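Local coordinates for putative epoxide hydrolase protein (Klebsiella pneumoniae subsp. pneumoniae, PDB 5BOV) that probably acts as an alpha/beta-hydrolase-fold enzyme that hydrolyses epoxide or ester substrates, although its true substrate is not established, at residues A[155-160]-A[183-188]; A[38-43]-A[215-220]; A[45-50]-A[292-297]. All blocks are in the same frame, centred on the assembly; numbering follows the deposited sequence.

Contact 1. Residues A[155-160]-A[183-188]; sequences SWWYQF and WHQASP
The indole N-H of Trp157 points almost straight at the amide oxygen of Gln185, with NE1 2.9 Å from OE1 and an N-H...O angle of 174°. Both residues belong to the helical cap of an alpha/beta hydrolase, inserted after strand 127-133, and the bond ties helix 157-162 to the last turn of helix 175-186. The oxygen sits in the plane of the indole, at its pyrrole edge, so the N-H is used almost without tilt. On the glutamine side the donor arrives in the carbonyl plane, on a lone pair of OE1. The two flat groups are nevertheless turned nearly square to each other, their planes 78° apart, and meet through this single hydrogen bond. The other amide atom, Gln185 NE2, comes no nearer than 3.6 Å to Trp157 NE1.

Side-chain conformation brings the groups together. Trp157 CG lies between its own backbone N and carbonyl carbon (chi1 71°), which swings the indole out toward the neighbouring helix. Gln185 runs extended beyond CG and so spans the gap from its helix. This is a surface bond: both side chains are partly exposed, and both also touch a neighbour in the crystal, which may influence their exact pose.

Deeper in, the helices meet through apolar groups. Trp157 also packs on Phe178 and Phe181, and Tyr158 on Phe178 and Ile182, all three on helix 175-186. Helix 150-155 gives out at Trp156, whose O nevertheless accepts from Gln159 N. Helix 175-186 keeps its turn up to the end, with Ser187 N 3.0 Å from Trp183 O. Against one face of the Trp157 indole, over its centre, lies CB of Tyr158, 4.2 Å above the plane.

Contact 2. Residues A[38-43]-A[215-220]; sequences HGWPYD and SNYRWR
Trp40 offers one face of its indole to Tyr217 and the opposite face to Pro41. Tyr217 CE2 stands 4.1 Å above the plane of that indole, over its centre, while Pro41 CB covers the other side nearer the rim. The tyrosine comes edge-first: its ring and the six-membered ring of Trp40 have centroids 5.4 Å apart and planes at 69°, a T-shaped pair. Its hydroxyl reaches in closest, with Tyr217 OH 3.5 Å from Trp40 CE3, but the polar partner of that oxygen is Trp111 NE1. Gripped at its hydroxyl and packed along its edge, the phenol probably has little scope to turn. Its own face carries the amide of Asn216, with ND2 3.2 Å above the ring centre; the OD1 of the same amide is bonded to Arg114.

Residues His38 to Pro41 form the HGxP sequence of epoxide-hydrolase-like members of the alpha/beta hydrolase fold, just after strand 32-37, where the backbone N of x commonly contributes to an oxyanion hole. Here Trp40 N is bonded to Asp110 OD2, in what is probably the nucleophile elbow, and Tyr217 reaches down to this floor from helix 209-220 of the cap.

The peptide bond between Trp40 and Pro41 is cis, which turns the proline ring back against the indole. Trp40 CG lies anti to the backbone N (chi1 178°), carrying the ring off the loop toward the cap. The loop's bend is pinned at one carbonyl: Gly39 O takes the ring N-H of His38 (ND1 to O 2.9 Å) and the backbone N of Tyr42, also 2.9 Å from it. The two donors come from opposite faces of the carbonyl plane, and the histidine bond, at 169°, is nearly straight.

Contact 3. Residues A[45-50]-A[292-297]; sequences QSYAQV and TAFVQA
Phe294 takes Tyr47 from the loop before helix 50-56 and Val50 from the helix's first position, the tyrosine at the far end of its ring and the valine nearer the root. The closest approach of the two rings is CE1 of Tyr47 to CE1 of Phe294, at 3.8 Å. Phe294 CZ follows at 4.0 Å from Tyr47 CE1, lying in the plane of the tyrosine ring at its edge. With the planes at 57° the rings make neither a stack nor a T. Both methyls of Val50 straddle one corner of the phenylalanine, with CG1 3.9 Å and CG2 4.0 Å from Phe294 CD1. Val50 CG1 does double duty, since Val295 CG2 rests 3.9 Å from it as the two valines lie alongside each other, running in opposite senses. The same Val295 methyl also lies 3.8 Å from Val50 O, so it packs on backbone as well as side chain. The main chains come close here, the CA atoms of Val50 and Val295 being 5.8 Å apart.

Phe294 CG is anti to the backbone N (chi1 -165°), which throws the ring from its helix toward Tyr47. The tyrosine is fixed at its other end, where OH is bonded to Leu37 O, and it also leans on Phe109. One residue back, Ser46 OG is bonded to Asp43 O and Asn285 ND2, steadying the turn from which Tyr47 departs. Pro287 touches Tyr47, Val50 and Phe294 alike, adding to the apolar cluster.

The cluster joins the first turn of helix 50-56 to helix 291-303, the first and last major helices of an alpha/beta hydrolase, which pack side by side on one side of the sheet, with Tyr47 reaching in to the end of strand 32-37.

Strand 32-37 leads into residues 38-43 and, almost at once, 45-50, so contacts 2 and 3 start from neighbouring parts of one loop. The chain then adds strands 59-74, 104-108 and 127-133 before entering the cap, where contact 1 closes a short, mostly helical loop of 22 residues. Contact 2 closes next, at 215-220, and contact 3 last, near the C terminus. Contact 1 is therefore nested within both others, while contacts 2 and 3 cross. Contact 1 joins cap helices to one another, contact 2 the cap to the loop after strand 32-37, and contact 3 that loop and the start of helix 50-56 to helix 291-303. Trp183 NE1, 2.9 Å from Pro41 O, links contacts 1 and 2.

Contact 1. Residues A[155-160]-A[183-188]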
# COMPACT_ATOMS: atom_id res chain seq x y z
N SER A 155 18.99 3.45 5.78
CA SER A 155 17.89 2.56 5.34
C SER A 155 16.75 3.31 4.63
O SER A 155 16.03 2.71 3.84
CB SER A 155 17.35 1.76 6.55
OG SER A 155 16.36 2.51 7.35
N TRP A 156 16.55 4.57 4.90
CA TRP A 156 15.56 5.43 4.20
C TRP A 156 16.20 6.34 3.07
O TRP A 156 15.58 7.31 2.64
CB TRP A 156 14.90 6.39 5.17
CG TRP A 156 13.84 5.86 5.99
CD1 TRP A 156 13.88 5.60 7.36
CD2 TRP A 156 12.51 5.70 5.58
NE1 TRP A 156 12.63 5.20 7.79
CE2 TRP A 156 11.79 5.20 6.70
CE3 TRP A 156 11.86 5.84 4.34
CZ2 TRP A 156 10.42 4.90 6.62
CZ3 TRP A 156 10.50 5.54 4.25
CH2 TRP A 156 9.80 5.08 5.40
N TRP A 157 17.36 5.97 2.60
CA TRP A 157 18.22 6.85 1.75
C TRP A 157 17.44 7.47 0.57
O TRP A 157 17.62 8.62 0.24
CB TRP A 157 19.45 6.13 1.25
CG TRP A 157 19.24 5.11 0.25
CD1 TRP A 157 18.79 3.85 0.46
CD2 TRP A 157 19.42 5.26 -1.18
NE1 TRP A 157 18.68 3.21 -0.75
CE2 TRP A 157 19.02 4.06 -1.77
CE3 TRP A 157 19.84 6.32 -2.00
CZ2 TRP A 157 19.11 3.84 -3.15
CZ3 TRP A 157 19.90 6.11 -3.37
CH2 TRP A 157 19.52 4.88 -3.92
N TYR A 158 16.61 6.63 -0.05
CA TYR A 158 15.94 7.01 -1.25
C TYR A 158 14.97 8.17 -1.05
O TYR A 158 14.76 8.93 -1.96
CB TYR A 158 15.21 5.80 -1.90
CG TYR A 158 14.30 5.07 -0.93
CD1 TYR A 158 14.81 4.01 -0.13
CD2 TYR A 158 12.99 5.45 -0.78
CE1 TYR A 158 13.99 3.36 0.79
CE2 TYR A 158 12.19 4.84 0.13
CZ TYR A 158 12.71 3.79 0.92
OH TYR A 158 11.85 3.17 1.79
N GLN A 159 14.39 8.33 0.14
CA GLN A 159 13.44 9.39 0.30
C GLN A 159 14.17 10.72 0.24
O GLN A 159 13.66 11.72 -0.27
CB GLN A 159 12.63 9.25 1.60
CG GLN A 159 13.26 9.64 2.91
CD GLN A 159 12.28 9.46 4.10
OE1 GLN A 159 11.06 9.29 3.90
NE2 GLN A 159 12.80 9.46 5.26
N PHE A 160 15.37 10.73 0.77
CA PHE A 160 16.23 11.96 0.69
C PHE A 160 16.76 12.21 -0.72
O PHE A 160 16.73 13.39 -1.19
CB PHE A 160 17.37 11.95 1.68
CG PHE A 160 16.93 11.57 3.07
CD1 PHE A 160 16.18 12.46 3.83
CD2 PHE A 160 17.28 10.35 3.61
CE1 PHE A 160 15.70 12.10 5.09
CE2 PHE A 160 16.80 9.98 4.85
CZ PHE A 160 16.03 10.86 5.59
N TRP A 183 13.95 -3.32 -4.57
CA TRP A 183 13.39 -4.59 -4.21
C TRP A 183 14.41 -5.48 -3.49
O TRP A 183 14.12 -6.12 -2.50
CB TRP A 183 12.86 -5.35 -5.45
CG TRP A 183 11.54 -5.03 -6.01
CD1 TRP A 183 10.97 -3.83 -6.10
CD2 TRP A 183 10.66 -5.95 -6.69
NE1 TRP A 183 9.77 -3.93 -6.74
CE2 TRP A 183 9.57 -5.22 -7.13
CE3 TRP A 183 10.70 -7.31 -6.94
CZ2 TRP A 183 8.51 -5.79 -7.83
CZ3 TRP A 183 9.62 -7.90 -7.60
CH2 TRP A 183 8.58 -7.16 -8.04
N HIS A 184 15.62 -5.49 -4.02
CA HIS A 184 16.71 -6.33 -3.43
C HIS A 184 17.11 -5.79 -2.07
O HIS A 184 17.33 -6.58 -1.18
CB HIS A 184 17.96 -6.32 -4.33
CG HIS A 184 17.89 -7.19 -5.53
ND1 HIS A 184 17.58 -8.54 -5.46
CD2 HIS A 184 18.11 -6.93 -6.84
CE1 HIS A 184 17.59 -9.06 -6.67
NE2 HIS A 184 17.96 -8.11 -7.53
N GLN A 185 17.13 -4.48 -1.88
CA GLN A 185 17.45 -3.95 -0.54
C GLN A 185 16.37 -4.33 0.47
O GLN A 185 16.65 -4.56 1.66
CB GLN A 185 17.54 -2.45 -0.57
CG GLN A 185 18.81 -1.88 -1.23
CD GLN A 185 18.96 -0.38 -0.83
OE1 GLN A 185 18.02 0.42 -0.99
NE2 GLN A 185 20.09 -0.06 -0.25
N ALA A 186 15.13 -4.24 0.03
CA ALA A 186 13.97 -4.37 0.95
C ALA A 186 13.73 -5.81 1.31
O ALA A 186 13.20 -6.09 2.38
CB ALA A 186 12.75 -3.74 0.32
N SER A 187 14.07 -6.74 0.42
CA SER A 187 13.88 -8.19 0.69
C SER A 187 15.14 -8.96 0.27
O SER A 187 15.19 -9.58 -0.77
CB SER A 187 12.66 -8.71 -0.06
OG SER A 187 11.46 -8.08 0.35
N PRO A 188 16.20 -8.74 1.01
CA PRO A 188 17.50 -9.33 0.58
C PRO A 188 17.56 -10.83 0.37
O PRO A 188 18.41 -11.27 -0.42
CB PRO A 188 18.46 -8.97 1.73
CG PRO A 188 17.79 -7.99 2.53
CD PRO A 188 16.30 -8.03 2.27

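Contact 2. Residues A[38-43]-A[215-220]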
# COMPACT_ATOMS: atom_id res chain seq x y z
N HIS A 38 -1.32 -2.65 -2.77
CA HIS A 38 0.13 -2.81 -2.90
C HIS A 38 0.90 -1.60 -2.37
O HIS A 38 0.31 -0.57 -2.02
CB HIS A 38 0.46 -3.07 -4.37
CG HIS A 38 0.24 -1.90 -5.28
ND1 HIS A 38 1.14 -0.86 -5.36
CD2 HIS A 38 -0.80 -1.55 -6.07
CE1 HIS A 38 0.67 0.07 -6.20
NE2 HIS A 38 -0.48 -0.36 -6.67
N GLY A 39 2.23 -1.77 -2.38
CA GLY A 39 3.13 -0.76 -1.94
C GLY A 39 4.04 -0.24 -3.05
O GLY A 39 3.84 -0.55 -4.24
N TRP A 40 5.05 0.50 -2.61
CA TRP A 40 6.04 1.16 -3.54
C TRP A 40 7.39 0.39 -3.44
O TRP A 40 7.84 0.13 -2.29
CB TRP A 40 6.30 2.61 -3.16
CG TRP A 40 7.29 3.24 -4.05
CD1 TRP A 40 7.04 3.83 -5.22
CD2 TRP A 40 8.70 3.35 -3.84
NE1 TRP A 40 8.19 4.28 -5.80
CE2 TRP A 40 9.24 3.99 -4.97
CE3 TRP A 40 9.56 2.90 -2.87
CZ2 TRP A 40 10.62 4.21 -5.11
CZ3 TRP A 40 10.90 3.18 -2.99
CH2 TRP A 40 11.43 3.79 -4.13
N PRO A 41 8.07 0.09 -4.56
CA PRO A 41 7.60 0.25 -5.93
C PRO A 41 7.13 -1.08 -6.50
O PRO A 41 7.85 -1.82 -7.18
CB PRO A 41 8.89 0.73 -6.63
CG PRO A 41 10.02 0.11 -5.82
CD PRO A 41 9.47 -0.35 -4.50
N TYR A 42 5.94 -1.48 -6.02
CA TYR A 42 5.34 -2.78 -6.35
C TYR A 42 4.05 -2.55 -7.08
O TYR A 42 3.70 -1.38 -7.40
CB TYR A 42 5.16 -3.62 -5.11
CG TYR A 42 6.45 -3.75 -4.30
CD1 TYR A 42 7.28 -4.81 -4.53
CD2 TYR A 42 6.77 -2.90 -3.27
CE1 TYR A 42 8.47 -4.99 -3.79
CE2 TYR A 42 7.90 -3.06 -2.52
CZ TYR A 42 8.75 -4.10 -2.77
OH TYR A 42 9.87 -4.22 -2.01
N ASP A 43 3.29 -3.60 -7.36
CA ASP A 43 1.98 -3.38 -7.98
C ASP A 43 1.00 -4.51 -7.64
O ASP A 43 1.28 -5.28 -6.72
CB ASP A 43 2.07 -3.13 -9.49
CG ASP A 43 2.26 -4.39 -10.29
OD1 ASP A 43 2.60 -5.44 -9.73
OD2 ASP A 43 2.19 -4.23 -11.54
N SER A 215 6.37 13.09 -5.03
CA SER A 215 5.40 13.77 -4.19
C SER A 215 5.21 13.03 -2.85
O SER A 215 5.17 13.65 -1.78
CB SER A 215 4.05 13.94 -4.87
OG SER A 215 3.08 14.51 -4.00
N ASN A 216 4.99 11.72 -2.90
CA ASN A 216 4.84 10.92 -1.68
C ASN A 216 5.97 11.19 -0.67
O ASN A 216 5.69 11.46 0.51
CB ASN A 216 4.74 9.42 -2.01
CG ASN A 216 4.66 8.56 -0.78
OD1 ASN A 216 3.58 8.23 -0.31
ND2 ASN A 216 5.81 8.15 -0.26
N TYR A 217 7.22 11.11 -1.16
CA TYR A 217 8.38 11.25 -0.28
C TYR A 217 8.70 12.72 0.11
O TYR A 217 9.05 12.97 1.27
CB TYR A 217 9.59 10.47 -0.82
CG TYR A 217 9.32 9.02 -0.74
CD1 TYR A 217 9.23 8.36 0.49
CD2 TYR A 217 8.98 8.28 -1.86
CE1 TYR A 217 8.85 7.01 0.59
CE2 TYR A 217 8.68 6.93 -1.75
CZ TYR A 217 8.60 6.32 -0.53
OH TYR A 217 8.17 4.99 -0.46
N ARG A 218 8.40 13.66 -0.78
CA ARG A 218 8.53 15.06 -0.41
C ARG A 218 7.47 15.42 0.63
O ARG A 218 7.78 16.14 1.62
CB ARG A 218 8.52 15.97 -1.60
CG ARG A 218 9.79 15.83 -2.39
CD ARG A 218 9.77 16.70 -3.63
NE ARG A 218 11.00 16.37 -4.40
CZ ARG A 218 11.35 16.96 -5.52
NH1 ARG A 218 10.57 17.92 -6.02
NH2 ARG A 218 12.46 16.55 -6.17
N TRP A 219 6.23 14.96 0.46
CA TRP A 219 5.24 15.26 1.48
C TRP A 219 5.64 14.71 2.84
O TRP A 219 5.53 15.38 3.83
CB TRP A 219 3.82 14.74 1.08
CG TRP A 219 2.72 15.19 2.05
CD1 TRP A 219 1.88 16.24 1.87
CD2 TRP A 219 2.35 14.59 3.28
NE1 TRP A 219 1.05 16.37 2.93
CE2 TRP A 219 1.31 15.35 3.81
CE3 TRP A 219 2.84 13.53 4.02
CZ2 TRP A 219 0.70 15.05 4.98
CZ3 TRP A 219 2.23 13.21 5.18
CH2 TRP A 219 1.17 13.96 5.67
N ARG A 220 6.17 13.49 2.85
CA ARG A 220 6.48 12.81 4.08
C ARG A 220 7.54 13.58 4.89
O ARG A 220 7.50 13.56 6.10
CB ARG A 220 7.03 11.44 3.73
CG ARG A 220 7.30 10.55 4.90
CD ARG A 220 7.75 9.19 4.36
NE ARG A 220 8.45 8.48 5.44
CZ ARG A 220 7.86 7.87 6.44
NH1 ARG A 220 6.52 7.82 6.52
NH2 ARG A 220 8.61 7.29 7.36

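Contact 3. Residues A[45-50]-A[292-297]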
# COMPACT_ATOMS: atom_id res chain seq x y z
N GLN A 45 0.56 -7.29 -8.88
CA GLN A 45 1.10 -8.63 -8.92
C GLN A 45 1.52 -9.17 -7.56
O GLN A 45 1.70 -10.38 -7.37
CB GLN A 45 2.27 -8.74 -9.91
CG GLN A 45 1.95 -8.34 -11.35
CD GLN A 45 0.68 -8.99 -11.94
OE1 GLN A 45 -0.07 -8.27 -12.68
NE2 GLN A 45 0.47 -10.19 -11.71
N SER A 46 1.67 -8.28 -6.58
CA SER A 46 1.92 -8.68 -5.22
C SER A 46 0.79 -9.63 -4.69
O SER A 46 1.08 -10.44 -3.81
CB SER A 46 1.92 -7.45 -4.31
OG SER A 46 2.99 -6.56 -4.60
N TYR A 47 -0.39 -9.56 -5.32
CA TYR A 47 -1.53 -10.35 -4.94
C TYR A 47 -1.97 -11.30 -6.01
O TYR A 47 -3.04 -11.89 -5.88
CB TYR A 47 -2.66 -9.40 -4.55
CG TYR A 47 -2.27 -8.46 -3.41
CD1 TYR A 47 -2.13 -8.95 -2.11
CD2 TYR A 47 -2.01 -7.11 -3.64
CE1 TYR A 47 -1.83 -8.13 -1.06
CE2 TYR A 47 -1.65 -6.26 -2.59
CZ TYR A 47 -1.55 -6.76 -1.31
OH TYR A 47 -1.26 -5.94 -0.25
N ALA A 48 -1.09 -11.65 -6.95
CA ALA A 48 -1.49 -12.55 -8.03
C ALA A 48 -1.75 -13.94 -7.54
O ALA A 48 -2.45 -14.72 -8.24
CB ALA A 48 -0.47 -12.56 -9.15
N GLN A 49 -1.12 -14.37 -6.46
CA GLN A 49 -1.41 -15.66 -5.82
C GLN A 49 -2.38 -15.55 -4.67
O GLN A 49 -3.32 -16.38 -4.54
CB GLN A 49 -0.14 -16.40 -5.40
CG GLN A 49 0.71 -16.69 -6.60
CD GLN A 49 1.98 -17.47 -6.22
OE1 GLN A 49 2.89 -16.94 -5.57
NE2 GLN A 49 2.08 -18.73 -6.69
N VAL A 50 -2.27 -14.50 -3.89
CA VAL A 50 -3.20 -14.29 -2.77
C VAL A 50 -4.63 -14.17 -3.24
O VAL A 50 -5.55 -14.79 -2.66
CB VAL A 50 -2.82 -13.02 -1.98
CG1 VAL A 50 -3.90 -12.59 -0.99
CG2 VAL A 50 -1.48 -13.18 -1.31
N THR A 292 0.81 -17.87 1.01
CA THR A 292 0.07 -18.79 1.90
C THR A 292 -0.18 -18.16 3.26
O THR A 292 -1.29 -18.17 3.77
CB THR A 292 0.82 -20.15 2.02
OG1 THR A 292 0.92 -20.67 0.69
CG2 THR A 292 0.07 -21.11 2.86
N ALA A 293 0.86 -17.60 3.87
CA ALA A 293 0.71 -17.01 5.17
C ALA A 293 -0.15 -15.75 5.07
O ALA A 293 -0.89 -15.45 6.00
CB ALA A 293 2.07 -16.66 5.79
N PHE A 294 -0.04 -15.02 3.98
CA PHE A 294 -0.81 -13.80 3.87
C PHE A 294 -2.32 -14.11 3.75
O PHE A 294 -3.15 -13.45 4.41
CB PHE A 294 -0.34 -12.97 2.69
CG PHE A 294 -0.83 -11.57 2.74
CD1 PHE A 294 -2.02 -11.20 2.17
CD2 PHE A 294 -0.05 -10.59 3.35
CE1 PHE A 294 -2.46 -9.90 2.22
CE2 PHE A 294 -0.51 -9.28 3.39
CZ PHE A 294 -1.71 -8.97 2.83
N VAL A 295 -2.66 -15.05 2.89
CA VAL A 295 -4.02 -15.53 2.81
C VAL A 295 -4.57 -15.96 4.21
O VAL A 295 -5.69 -15.55 4.57
CB VAL A 295 -4.13 -16.69 1.83
CG1 VAL A 295 -5.52 -17.36 1.91
CG2 VAL A 295 -3.88 -16.25 0.43
N GLN A 296 -3.80 -16.71 4.94
CA GLN A 296 -4.21 -17.16 6.30
C GLN A 296 -4.50 -15.96 7.19
O GLN A 296 -5.46 -15.93 7.96
CB GLN A 296 -3.19 -18.09 6.96
CG GLN A 296 -3.74 -18.78 8.22
CD GLN A 296 -4.86 -19.73 7.91
OE1 GLN A 296 -4.71 -20.67 7.07
NE2 GLN A 296 -6.04 -19.50 8.49
N ALA A 297 -3.63 -14.94 7.11
CA ALA A 297 -3.87 -13.73 7.86
C ALA A 297 -5.17 -12.98 7.51
O ALA A 297 -5.89 -12.51 8.39
CB ALA A 297 -2.68 -12.78 7.73